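Local atomic coordinates of mannose-specific lectin 3 chain 1 (Crocus vernus, PDB entry 3MEZ), a protein that probably binds mannose, as the domain 1 chain of a bulb-type lectin that assembles into a heterotetramer with domain 2 chains. Residues 84-88 with 99-103; 59-63 with 74-78; 18-24 with 91-97. All coordinates share one frame; numbering follows the deposited sequence.

Interaction 1. Residues 84-88 with 99-103; sequences RGNYA and IYGPA. Unlike the reference sequence in segment 84-88: Arg84 (reference Gln).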
ATOM      1  N   ARG A  84       8.521   9.828 -30.547  1.00 25.39           N
ATOM      2  CA  ARG A  84       7.204   9.562 -31.052  1.00 26.22           C
ATOM      3  C   ARG A  84       6.713   8.249 -30.519  1.00 25.73           C
ATOM      4  O   ARG A  84       7.405   7.293 -30.575  1.00 25.15           O
ATOM      5  CB  ARG A  84       7.240   9.440 -32.552  1.00 27.65           C
ATOM      6  CG  ARG A  84       7.143  10.702 -33.297  1.00 32.92           C
ATOM      7  CD  ARG A  84       6.796  10.406 -34.693  1.00 38.72           C
ATOM      8  NE  ARG A  84       6.608  11.601 -35.475  1.00 46.64           N
ATOM      9  CZ  ARG A  84       6.765  11.658 -36.787  1.00 49.13           C
ATOM     10  NH1 ARG A  84       7.124  10.587 -37.439  1.00 48.90           N
ATOM     11  NH2 ARG A  84       6.576  12.799 -37.437  1.00 50.22           N
ATOM     12  N   GLY A  85       5.485   8.205 -30.079  1.00 22.97           N
ATOM     13  CA  GLY A  85       4.946   6.995 -29.536  1.00 21.53           C
ATOM     14  C   GLY A  85       3.607   7.201 -28.863  1.00 22.35           C
ATOM     15  O   GLY A  85       2.997   8.205 -29.049  1.00 20.46           O
ATOM     16  N   ASN A  86       3.179   6.209 -28.115  1.00 19.04           N
ATOM     17  CA  ASN A  86       1.938   6.286 -27.376  1.00 20.52           C
ATOM     18  C   ASN A  86       2.202   6.742 -25.956  1.00 18.90           C
ATOM     19  O   ASN A  86       3.038   6.206 -25.287  1.00 20.81           O
ATOM     20  CB  ASN A  86       1.233   4.957 -27.353  1.00 20.10           C
ATOM     21  CG  ASN A  86       0.603   4.583 -28.659  1.00 25.60           C
ATOM     22  OD1 ASN A  86       0.394   5.376 -29.524  1.00 25.92           O
ATOM     23  ND2 ASN A  86       0.292   3.350 -28.772  1.00 29.16           N
ATOM     24  N   TYR A  87       1.430   7.714 -25.528  1.00 19.63           N
ATOM     25  CA  TYR A  87       1.556   8.354 -24.231  1.00 18.09           C
ATOM     26  C   TYR A  87       0.239   8.240 -23.417  1.00 17.99           C
ATOM     27  O   TYR A  87      -0.773   7.948 -23.962  1.00 19.27           O
ATOM     28  CB  TYR A  87       1.995   9.789 -24.407  1.00 18.36           C
ATOM     29  CG  TYR A  87       3.434   9.948 -24.850  1.00 20.08           C
ATOM     30  CD1 TYR A  87       3.797   9.761 -26.152  1.00 23.25           C
ATOM     31  CD2 TYR A  87       4.409  10.252 -23.966  1.00 18.27           C
ATOM     32  CE1 TYR A  87       5.074   9.889 -26.553  1.00 22.17           C
ATOM     33  CE2 TYR A  87       5.689  10.377 -24.358  1.00 23.49           C
ATOM     34  CZ  TYR A  87       6.036  10.183 -25.659  1.00 22.32           C
ATOM     35  OH  TYR A  87       7.334  10.307 -26.031  1.00 23.39           O
ATOM     36  N   ALA A  88       0.310   8.439 -22.117  1.00 17.72           N
ATOM     37  CA  ALA A  88      -0.863   8.442 -21.265  1.00 18.05           C
ATOM     38  C   ALA A  88      -0.871   9.603 -20.282  1.00 18.78           C
ATOM     39  O   ALA A  88       0.115   9.846 -19.670  1.00 20.86           O
ATOM     40  CB  ALA A  88      -0.960   7.182 -20.544  1.00 17.77           C
ATOM     41  N   ILE A  99       1.856  13.184 -17.417  1.00 18.98           N
ATOM     42  CA  ILE A  99       1.946  12.487 -18.671  1.00 19.36           C
ATOM     43  C   ILE A  99       3.127  11.547 -18.640  1.00 18.62           C
ATOM     44  O   ILE A  99       4.199  11.947 -18.349  1.00 18.80           O
ATOM     45  CB  ILE A  99       2.137  13.452 -19.803  1.00 20.86           C
ATOM     46  CG1 ILE A  99       0.989  14.436 -19.834  1.00 25.35           C
ATOM     47  CG2 ILE A  99       2.349  12.750 -21.092  1.00 21.70           C
ATOM     48  CD1 ILE A  99      -0.166  13.914 -20.220  1.00 23.09           C
ATOM     49  N   TYR A 100       2.868  10.305 -18.983  1.00 16.74           N
ATOM     50  CA  TYR A 100       3.831   9.241 -19.012  1.00 16.93           C
ATOM     51  C   TYR A 100       3.999   8.629 -20.400  1.00 18.86           C
ATOM     52  O   TYR A 100       3.050   8.412 -21.074  1.00 17.00           O
ATOM     53  CB  TYR A 100       3.429   8.136 -18.050  1.00 17.63           C
ATOM     54  CG  TYR A 100       3.121   8.539 -16.634  1.00 18.79           C
ATOM     55  CD1 TYR A 100       1.872   8.987 -16.269  1.00 19.82           C
ATOM     56  CD2 TYR A 100       4.075   8.440 -15.650  1.00 20.96           C
ATOM     57  CE1 TYR A 100       1.599   9.330 -14.975  1.00 20.22           C
ATOM     58  CE2 TYR A 100       3.808   8.763 -14.371  1.00 20.05           C
ATOM     59  CZ  TYR A 100       2.583   9.203 -14.029  1.00 23.47           C
ATOM     60  OH  TYR A 100       2.363   9.535 -12.753  1.00 25.92           O
ATOM     61  N   GLY A 101       5.219   8.365 -20.806  1.00 18.85           N
ATOM     62  CA  GLY A 101       5.467   7.610 -22.016  1.00 19.46           C
ATOM     63  C   GLY A 101       6.878   7.650 -22.576  1.00 21.51           C
ATOM     64  O   GLY A 101       7.723   8.317 -22.058  1.00 21.19           O
ATOM     65  N   PRO A 102       7.092   6.955 -23.664  1.00 21.67           N
ATOM     66  CA  PRO A 102       6.053   6.200 -24.346  1.00 21.21           C
ATOM     67  C   PRO A 102       5.871   4.803 -23.797  1.00 21.57           C
ATOM     68  O   PRO A 102       6.514   4.460 -22.864  1.00 22.10           O
ATOM     69  CB  PRO A 102       6.574   6.137 -25.763  1.00 21.49           C
ATOM     70  CG  PRO A 102       7.968   6.190 -25.655  1.00 22.96           C
ATOM     71  CD  PRO A 102       8.355   6.893 -24.405  1.00 21.49           C
ATOM     72  N   ALA A 103       5.018   4.018 -24.412  1.00 20.97           N
ATOM     73  CA  ALA A 103       4.760   2.704 -23.923  1.00 21.23           C
ATOM     74  C   ALA A 103       6.032   1.868 -23.935  1.00 22.74           C
ATOM     75  O   ALA A 103       6.826   1.967 -24.812  1.00 22.23           O
ATOM     76  CB  ALA A 103       3.676   2.050 -24.722  1.00 22.16           C
TER
HETATM   77  O   HOH W   1       4.580   3.623 -27.776  1.00 27.56           O
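In the bulb-lectin beta-prism II fold, Ala88 and Tyr100 pair at the open end of the hairpin of strands 88-91 and 97-106, where strand 97-106 is interrupted after Tyr100. They form an antiparallel hydrogen-bonded pair with both side chains on the same face of the sheet. Ala88 N gives to Tyr100 O at 2.9 Å, and Tyr100 N returns to Ala88 O at 2.9 Å, almost straight at 174°. The small methyl of Ala88 suits a buried strand end where Ile94 of the chain 2 subunit packs on it. Beyond this pair the Gly101-Pro102 peptide is cis, and the chain bends round the ring of Tyr87. With no side chain, Gly101 lets the ring lie against its backbone, CD2 of Tyr87 being 3.4 Å from Gly101 CA. Pro102 covers one face: its CA stands 4.1 Å above the plane of the Tyr87 ring, over the centre. The ring is carried anti to its own carbonyl carbon (chi1 -71°), which lays it alongside Pro102, and its OH bonds to Val83 O. Gly85 adds no bulk where Pro102 CB approaches, 4.2 Å from Gly85 CA. At the solvent end Asn86 O takes a weak, bent bond from Ala103 N (3.1 Å, 125°) and a CH...O contact from Pro102 CA, while a water on Asn86 N also reaches Ala103 N weakly. Within the chain, strand 4-6 lies on the other side of strand 88-91, and Tyr87 and Ile99 pack on Leu56 of strand 53-56. Beyond strand 97-106, a strand of the chain 2 subunit pairs with Ile99, Tyr100 and Ala103, so the sheet runs on across that interface.

Interaction 2. Residues 59-63 with 74-78; sequences RGQLE and WVYPR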
ATOM      1  N   ARG A  59       3.696  12.809 -28.968  1.00 21.83           N
ATOM      2  CA  ARG A  59       4.851  13.270 -28.261  1.00 22.33           C
ATOM      3  C   ARG A  59       4.609  13.562 -26.770  1.00 20.83           C
ATOM      4  O   ARG A  59       5.450  14.059 -26.131  1.00 21.30           O
ATOM      5  CB  ARG A  59       5.465  14.474 -28.945  1.00 23.46           C
ATOM      6  CG  ARG A  59       5.605  14.364 -30.427  1.00 27.86           C
ATOM      7  CD  ARG A  59       6.951  13.827 -30.880  1.00 31.68           C
ATOM      8  NE  ARG A  59       8.140  14.360 -30.246  1.00 30.25           N
ATOM      9  CZ  ARG A  59       8.801  15.457 -30.599  1.00 33.98           C
ATOM     10  NH1 ARG A  59       8.395  16.219 -31.600  1.00 29.83           N
ATOM     11  NH2 ARG A  59       9.884  15.786 -29.940  1.00 24.29           N
ATOM     12  N   GLY A  60       3.463  13.223 -26.235  1.00 21.15           N
ATOM     13  CA  GLY A  60       3.182  13.543 -24.862  1.00 21.39           C
ATOM     14  C   GLY A  60       2.693  14.939 -24.539  1.00 21.44           C
ATOM     15  O   GLY A  60       2.563  15.253 -23.412  1.00 23.42           O
ATOM     16  N   GLN A  61       2.390  15.737 -25.543  1.00 19.88           N
ATOM     17  CA  GLN A  61       1.854  17.066 -25.370  1.00 20.63           C
ATOM     18  C   GLN A  61       0.320  17.081 -25.488  1.00 20.12           C
ATOM     19  O   GLN A  61      -0.251  16.360 -26.233  1.00 18.53           O
ATOM     20  CB  GLN A  61       2.361  18.057 -26.422  1.00 20.48           C
ATOM     21  CG  GLN A  61       3.858  18.281 -26.576  1.00 23.04           C
ATOM     22  CD  GLN A  61       4.184  18.948 -27.882  1.00 24.16           C
ATOM     23  OE1 GLN A  61       3.944  18.400 -28.924  1.00 23.70           O
ATOM     24  NE2 GLN A  61       4.713  20.121 -27.811  1.00 21.01           N
ATOM     25  N   LEU A  62      -0.319  17.931 -24.719  1.00 19.04           N
ATOM     26  CA  LEU A  62      -1.734  18.196 -24.870  1.00 19.82           C
ATOM     27  C   LEU A  62      -1.901  19.244 -25.941  1.00 19.92           C
ATOM     28  O   LEU A  62      -1.122  20.116 -26.004  1.00 24.21           O
ATOM     29  CB  LEU A  62      -2.354  18.689 -23.560  1.00 16.19           C
ATOM     30  CG  LEU A  62      -2.482  17.707 -22.413  1.00 19.86           C
ATOM     31  CD1 LEU A  62      -2.979  18.409 -21.242  1.00 18.44           C
ATOM     32  CD2 LEU A  62      -3.385  16.626 -22.806  1.00 14.96           C
ATOM     33  N   GLU A  63      -2.910  19.132 -26.773  1.00 20.90           N
ATOM     34  CA  GLU A  63      -3.263  20.112 -27.766  1.00 21.73           C
ATOM     35  C   GLU A  63      -4.725  20.516 -27.659  1.00 23.11           C
ATOM     36  O   GLU A  63      -5.570  19.686 -27.746  1.00 24.34           O
ATOM     37  CB  GLU A  63      -3.046  19.545 -29.168  1.00 21.79           C
ATOM     38  CG  GLU A  63      -1.725  18.857 -29.414  1.00 21.15           C
ATOM     39  CD  GLU A  63      -1.459  18.554 -30.877  1.00 27.13           C
ATOM     40  OE1 GLU A  63      -0.335  18.274 -31.224  1.00 27.56           O
ATOM     41  OE2 GLU A  63      -2.367  18.628 -31.673  1.00 30.75           O
ATOM     42  N   TRP A  74      -3.593  25.886 -28.215  1.00 25.52           N
ATOM     43  CA  TRP A  74      -2.612  25.829 -27.155  1.00 24.55           C
ATOM     44  C   TRP A  74      -1.917  24.490 -27.245  1.00 24.15           C
ATOM     45  O   TRP A  74      -2.498  23.537 -27.594  1.00 23.77           O
ATOM     46  CB  TRP A  74      -3.346  26.037 -25.833  1.00 23.17           C
ATOM     47  CG  TRP A  74      -2.635  25.957 -24.528  1.00 23.58           C
ATOM     48  CD1 TRP A  74      -1.971  26.938 -23.896  1.00 23.55           C
ATOM     49  CD2 TRP A  74      -2.639  24.863 -23.651  1.00 22.24           C
ATOM     50  NE1 TRP A  74      -1.514  26.507 -22.699  1.00 20.94           N
ATOM     51  CE2 TRP A  74      -1.919  25.228 -22.525  1.00 23.08           C
ATOM     52  CE3 TRP A  74      -3.174  23.583 -23.711  1.00 25.79           C
ATOM     53  CZ2 TRP A  74      -1.714  24.375 -21.495  1.00 25.74           C
ATOM     54  CZ3 TRP A  74      -2.943  22.752 -22.701  1.00 25.46           C
ATOM     55  CH2 TRP A  74      -2.250  23.152 -21.591  1.00 22.00           C
ATOM     56  N   VAL A  75      -0.637  24.464 -26.961  1.00 23.85           N
ATOM     57  CA  VAL A  75       0.130  23.235 -26.915  1.00 23.38           C
ATOM     58  C   VAL A  75       0.948  23.215 -25.663  1.00 24.22           C
ATOM     59  O   VAL A  75       1.519  24.197 -25.346  1.00 26.82           O
ATOM     60  CB  VAL A  75       1.048  23.105 -28.111  1.00 24.11           C
ATOM     61  CG1 VAL A  75       1.911  21.947 -27.924  1.00 22.87           C
ATOM     62  CG2 VAL A  75       0.245  22.974 -29.365  1.00 26.47           C
ATOM     63  N   TYR A  76       0.949  22.118 -24.934  1.00 22.27           N
ATOM     64  CA  TYR A  76       1.653  22.070 -23.670  1.00 23.42           C
ATOM     65  C   TYR A  76       2.264  20.698 -23.348  1.00 22.79           C
ATOM     66  O   TYR A  76       1.635  19.717 -23.482  1.00 22.34           O
ATOM     67  CB  TYR A  76       0.748  22.554 -22.535  1.00 23.56           C
ATOM     68  CG  TYR A  76       1.474  22.921 -21.279  1.00 23.41           C
ATOM     69  CD1 TYR A  76       1.786  21.974 -20.347  1.00 23.85           C
ATOM     70  CD2 TYR A  76       1.868  24.208 -21.041  1.00 22.64           C
ATOM     71  CE1 TYR A  76       2.449  22.296 -19.228  1.00 27.27           C
ATOM     72  CE2 TYR A  76       2.547  24.528 -19.940  1.00 27.17           C
ATOM     73  CZ  TYR A  76       2.831  23.573 -19.031  1.00 26.61           C
ATOM     74  OH  TYR A  76       3.503  23.879 -17.920  1.00 31.93           O
ATOM     75  N   PRO A  77       3.512  20.661 -22.938  1.00 24.03           N
ATOM     76  CA  PRO A  77       4.375  21.822 -22.862  1.00 24.53           C
ATOM     77  C   PRO A  77       4.691  22.349 -24.266  1.00 24.63           C
ATOM     78  O   PRO A  77       4.481  21.719 -25.245  1.00 22.86           O
ATOM     79  CB  PRO A  77       5.648  21.256 -22.252  1.00 25.14           C
ATOM     80  CG  PRO A  77       5.244  20.074 -21.589  1.00 26.20           C
ATOM     81  CD  PRO A  77       4.117  19.508 -22.300  1.00 22.79           C
ATOM     82  N   ARG A  78       5.197  23.551 -24.312  1.00 25.54           N
ATOM     83  CA  ARG A  78       5.300  24.243 -25.550  1.00 26.71           C
ATOM     84  C   ARG A  78       6.193  23.537 -26.562  1.00 25.75           C
ATOM     85  O   ARG A  78       5.873  23.510 -27.718  1.00 25.12           O
ATOM     86  CB  ARG A  78       5.787  25.642 -25.296  1.00 27.34           C
ATOM     87  CG  ARG A  78       5.651  26.513 -26.434  1.00 30.19           C
ATOM     88  CD  ARG A  78       6.357  27.782 -26.205  1.00 35.56           C
ATOM     89  NE  ARG A  78       5.526  28.850 -26.684  1.00 39.06           N
ATOM     90  CZ  ARG A  78       5.907  29.759 -27.543  1.00 41.43           C
ATOM     91  NH1 ARG A  78       5.043  30.657 -27.891  1.00 43.14           N
ATOM     92  NH2 ARG A  78       7.135  29.772 -28.044  1.00 41.22           N
TER
HETATM   93  O   HOH W   2       5.609  21.709 -30.119  1.00 23.29           O
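The side-chain amide of Gln61 reaches across to the partner segment just past the end of strand 74-76, where NE2 donates to Pro77 O at 3.0 Å. The bond is fairly straight (156°), although the acceptor is tilted somewhat out of the amide plane. On its way the amide passes over a branch of Val75, with CG1 of Val75 3.3 Å from Gln61 NE2. The same nitrogen gives to a water 2.9 Å from Gln61 NE2, and that water donates to Arg78 O. With acceptors for NE2 at one end and Asn57 ND2 donating to OE1 at the other, the amide's rotation is set. A long polar side chain is needed for this: CG lies anti to the carbonyl carbon and the chain then runs extended (chi2 163°). Behind it the backbones form the hairpin of strands 62-65 and 74-76, part of one antiparallel sheet of the beta-prism. Leu62 N gives to Tyr76 O at 2.9 Å and Tyr76 N to Leu62 O at 3.1 Å; Glu63 and Val75 make the following non-hydrogen-bonded pair. Pro77, preceded by a cis peptide, has no N-H with which to continue the pairing. Leu62 CB meets Trp74 CZ3 at 4.2 Å, an apolar contact; Leu62 also packs on Leu54 and Leu56 of strand 53-56, and Trp109 of the chain 2 subunit lies against Leu62 and Pro77. Further out, Asn57 ND2 also bonds Glu63 OE1, while Glu63 OE2 forms a salt bridge with Arg55.

Interaction 3. Residues 18-24 with 91-97; sequences SYESAAF and LGPDQHV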
ATOM      1  N   SER A  18     -11.615  13.048 -14.191  1.00 19.74           N
ATOM      2  CA  SER A  18     -11.957  13.184 -12.805  1.00 19.21           C
ATOM      3  C   SER A  18     -11.346  12.070 -11.965  1.00 20.04           C
ATOM      4  O   SER A  18     -11.224  10.974 -12.391  1.00 21.28           O
ATOM      5  CB  SER A  18     -13.476  13.206 -12.656  1.00 20.00           C
ATOM      6  OG  SER A  18     -14.085  12.019 -13.041  1.00 19.89           O
ATOM      7  N   TYR A  19     -10.889  12.394 -10.788  1.00 19.21           N
ATOM      8  CA  TYR A  19     -10.509  11.398  -9.816  1.00 19.72           C
ATOM      9  C   TYR A  19     -10.741  11.970  -8.427  1.00 21.68           C
ATOM     10  O   TYR A  19     -10.167  12.957  -8.087  1.00 20.40           O
ATOM     11  CB  TYR A  19      -9.071  10.890  -9.998  1.00 19.20           C
ATOM     12  CG  TYR A  19      -8.804   9.704  -9.138  1.00 18.51           C
ATOM     13  CD1 TYR A  19      -9.373   8.506  -9.425  1.00 22.42           C
ATOM     14  CD2 TYR A  19      -8.060   9.809  -8.005  1.00 19.31           C
ATOM     15  CE1 TYR A  19      -9.185   7.465  -8.662  1.00 22.11           C
ATOM     16  CE2 TYR A  19      -7.863   8.756  -7.215  1.00 22.31           C
ATOM     17  CZ  TYR A  19      -8.437   7.577  -7.549  1.00 21.68           C
ATOM     18  OH  TYR A  19      -8.273   6.513  -6.789  1.00 23.14           O
ATOM     19  N   GLU A  20     -11.623  11.349  -7.677  1.00 23.71           N
ATOM     20  CA  GLU A  20     -11.946  11.828  -6.367  1.00 25.29           C
ATOM     21  C   GLU A  20     -12.373  13.295  -6.398  1.00 26.23           C
ATOM     22  O   GLU A  20     -13.301  13.620  -7.034  1.00 28.37           O
ATOM     23  CB  GLU A  20     -10.868  11.498  -5.375  1.00 26.86           C
ATOM     24  CG  GLU A  20     -10.756  10.075  -5.205  1.00 29.46           C
ATOM     25  CD  GLU A  20      -9.697   9.686  -4.222  1.00 37.80           C
ATOM     26  OE1 GLU A  20      -8.791  10.463  -3.969  1.00 38.67           O
ATOM     27  OE2 GLU A  20      -9.760   8.568  -3.740  1.00 37.90           O
ATOM     28  N   SER A  21     -11.701  14.176  -5.708  1.00 27.14           N
ATOM     29  CA  SER A  21     -12.158  15.555  -5.727  1.00 28.00           C
ATOM     30  C   SER A  21     -11.473  16.453  -6.789  0.50 25.96           C
ATOM     31  O   SER A  21     -11.582  17.665  -6.736  0.50 25.46           O
ATOM     32  CB  SER A  21     -12.122  16.187  -4.335  1.00 29.31           C
ATOM     33  OG  SER A  21     -10.843  16.592  -3.985  0.50 31.35           O
ATOM     34  N   ALA A  22     -10.774  15.851  -7.718  1.00 23.00           N
ATOM     35  CA  ALA A  22     -10.097  16.567  -8.760  1.00 21.33           C
ATOM     36  C   ALA A  22     -10.841  16.415 -10.078  1.00 21.45           C
ATOM     37  O   ALA A  22     -11.355  15.381 -10.348  1.00 20.37           O
ATOM     38  CB  ALA A  22      -8.754  16.058  -8.885  1.00 22.59           C
ATOM     39  N   ALA A  23     -10.870  17.490 -10.867  1.00 18.92           N
ATOM     40  CA  ALA A  23     -11.376  17.528 -12.240  1.00 18.34           C
ATOM     41  C   ALA A  23     -10.447  18.292 -13.202  1.00 19.85           C
ATOM     42  O   ALA A  23      -9.960  19.314 -12.819  1.00 19.27           O
ATOM     43  CB  ALA A  23     -12.698  18.169 -12.277  1.00 16.97           C
ATOM     44  N   PHE A  24     -10.265  17.799 -14.418  1.00 17.79           N
ATOM     45  CA  PHE A  24      -9.485  18.477 -15.462  1.00 18.20           C
ATOM     46  C   PHE A  24     -10.419  18.685 -16.620  1.00 18.63           C
ATOM     47  O   PHE A  24     -10.707  17.791 -17.356  1.00 17.07           O
ATOM     48  CB  PHE A  24      -8.282  17.610 -15.853  1.00 19.57           C
ATOM     49  CG  PHE A  24      -7.210  18.273 -16.732  1.00 20.13           C
ATOM     50  CD1 PHE A  24      -6.748  17.626 -17.838  1.00 20.80           C
ATOM     51  CD2 PHE A  24      -6.600  19.449 -16.406  1.00 23.21           C
ATOM     52  CE1 PHE A  24      -5.778  18.159 -18.609  1.00 19.59           C
ATOM     53  CE2 PHE A  24      -5.633  19.978 -17.194  1.00 22.50           C
ATOM     54  CZ  PHE A  24      -5.229  19.345 -18.279  1.00 24.25           C
ATOM     55  N   LEU A  91      -4.808  11.494 -14.275  1.00 16.90           N
ATOM     56  CA  LEU A  91      -5.181  12.361 -13.195  1.00 17.29           C
ATOM     57  C   LEU A  91      -5.167  11.499 -11.937  1.00 17.33           C
ATOM     58  O   LEU A  91      -6.025  10.707 -11.711  1.00 17.73           O
ATOM     59  CB  LEU A  91      -6.552  12.969 -13.422  1.00 16.95           C
ATOM     60  CG  LEU A  91      -7.220  13.768 -12.323  1.00 16.96           C
ATOM     61  CD1 LEU A  91      -6.313  14.802 -11.831  1.00 20.14           C
ATOM     62  CD2 LEU A  91      -8.541  14.365 -12.743  1.00 19.35           C
ATOM     63  N   GLY A  92      -4.108  11.657 -11.180  1.00 17.40           N
ATOM     64  CA  GLY A  92      -3.773  10.811 -10.053  1.00 18.96           C
ATOM     65  C   GLY A  92      -4.298  11.166  -8.677  1.00 20.02           C
ATOM     66  O   GLY A  92      -4.915  12.161  -8.507  1.00 20.10           O
ATOM     67  N   PRO A  93      -3.957  10.345  -7.695  1.00 21.55           N
ATOM     68  CA  PRO A  93      -4.345  10.564  -6.303  1.00 23.18           C
ATOM     69  C   PRO A  93      -3.717  11.810  -5.709  1.00 24.02           C
ATOM     70  O   PRO A  93      -4.168  12.296  -4.726  1.00 25.57           O
ATOM     71  CB  PRO A  93      -3.896   9.309  -5.575  1.00 23.41           C
ATOM     72  CG  PRO A  93      -3.213   8.538  -6.483  1.00 24.54           C
ATOM     73  CD  PRO A  93      -3.320   9.048  -7.858  1.00 20.81           C
ATOM     74  N   ASP A  94      -2.704  12.322  -6.382  1.00 24.45           N
ATOM     75  CA  ASP A  94      -2.080  13.601  -6.069  1.00 24.84           C
ATOM     76  C   ASP A  94      -2.873  14.815  -6.506  1.00 24.18           C
ATOM     77  O   ASP A  94      -2.507  15.903  -6.225  1.00 24.87           O
ATOM     78  CB  ASP A  94      -0.626  13.688  -6.544  1.00 24.61           C
ATOM     79  CG  ASP A  94      -0.471  13.547  -8.045  1.00 26.24           C
ATOM     80  OD1 ASP A  94      -1.449  13.342  -8.730  1.00 26.12           O
ATOM     81  OD2 ASP A  94       0.639  13.619  -8.510  1.00 26.09           O
ATOM     82  N   GLN A  95      -3.958  14.573  -7.202  1.00 23.00           N
ATOM     83  CA  GLN A  95      -4.828  15.588  -7.766  1.00 22.95           C
ATOM     84  C   GLN A  95      -4.155  16.414  -8.862  1.00 22.68           C
ATOM     85  O   GLN A  95      -4.456  17.536  -9.052  1.00 23.05           O
ATOM     86  CB  GLN A  95      -5.377  16.498  -6.681  1.00 24.52           C
ATOM     87  CG  GLN A  95      -6.148  15.842  -5.578  1.00 22.03           C
ATOM     88  CD  GLN A  95      -6.496  16.802  -4.454  1.00 30.96           C
ATOM     89  OE1 GLN A  95      -6.715  17.945  -4.670  1.00 34.64           O
ATOM     90  NE2 GLN A  95      -6.478  16.323  -3.258  1.00 35.22           N
ATOM     91  N   HIS A  96      -3.238  15.794  -9.559  1.00 22.11           N
ATOM     92  CA  HIS A  96      -2.540  16.406 -10.669  1.00 22.11           C
ATOM     93  C   HIS A  96      -2.562  15.526 -11.901  1.00 20.37           C
ATOM     94  O   HIS A  96      -2.748  14.377 -11.790  1.00 22.28           O
ATOM     95  CB  HIS A  96      -1.110  16.766 -10.271  1.00 21.85           C
ATOM     96  CG  HIS A  96      -1.007  18.112  -9.661  1.00 24.80           C
ATOM     97  ND1 HIS A  96      -0.780  18.294  -8.325  1.00 28.95           N
ATOM     98  CD2 HIS A  96      -1.184  19.338 -10.183  1.00 23.16           C
ATOM     99  CE1 HIS A  96      -0.788  19.576  -8.054  1.00 28.20           C
ATOM    100  NE2 HIS A  96      -1.038  20.232  -9.167  1.00 31.55           N
ATOM    101  N   VAL A  97      -2.350  16.112 -13.060  1.00 21.23           N
ATOM    102  CA  VAL A  97      -2.274  15.360 -14.271  1.00 19.46           C
ATOM    103  C   VAL A  97      -0.817  15.264 -14.677  1.00 19.83           C
ATOM    104  O   VAL A  97      -0.174  16.242 -14.883  1.00 19.58           O
ATOM    105  CB  VAL A  97      -3.058  16.016 -15.424  1.00 19.50           C
ATOM    106  CG1 VAL A  97      -2.931  15.218 -16.682  1.00 19.97           C
ATOM    107  CG2 VAL A  97      -4.486  16.196 -15.063  1.00 19.74           C
TER
HETATM  108  O   HOH W   3      -7.388  13.107  -7.276  1.00 32.43           O
HETATM  109  O   HOH W   4      -7.313  12.502  -4.644  1.00 40.95           O
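Tyr19 and Ala22 meet Leu91 and Gln95 without a direct hydrogen bond, although both sides are tight turns rich in backbone polar groups. In this beta-prism lectin fold they are hairpin ends of two different sheets: a type II' turn from Tyr19 to Ala22, and a type I turn from Gly92 to Gln95. The second turn is followed by a G1-type bulge, with Gln95 at left-handed backbone angles. Between the backbones sits a water, 2.9 Å from both Tyr19 O and Gly92 O, and a second water lies between Glu20 OE1 and Pro93 O. The direct side-chain contacts are mostly apolar. Leu91, its CG anti to the backbone N (chi1 172°), spreads its branches over the first hairpin: CD1 lies 4.0 Å from Ala22 CB, while CD2 rests 3.6 Å from Ser18 CA. The short methyl of Ala22 packs against Gln95 CB too, 4.1 Å from Ala22 CB. The Tyr19 ring reaches along the turn, its CE2 4.1 Å from Pro93 CA. Asp94 suits the turn because its OD1 accepts from His96 N, an Asx turn. Deeper in, Val97 crosses Phe24 at about a right angle and sets CG2 over the Phe24 ring face in a CH-pi contact, 4.0 Å from the centroid and 18° off the normal.

In the fold
From the N terminus, residues 18-24 open the longest loop, which interaction 3 closes at 91-97. Interaction 2 is nested within it, joining 59-63 to 74-78 as a local hairpin and closing before interaction 1 begins. Interaction 1 starts at 84-88, inside the loop of interaction 3, and ends at 99-103, beyond it, so these two cross; their segments adjoin in sequence. Together the contacts link all three sheets of the prism. Interactions 2 and 3, on opposite sides of the chain's centre, still meet through Leu62 CD1 and Phe24 CZ at 3.8 Å, while Ile99 and Tyr87 of interaction 1 pack on Gly60 of interaction 2.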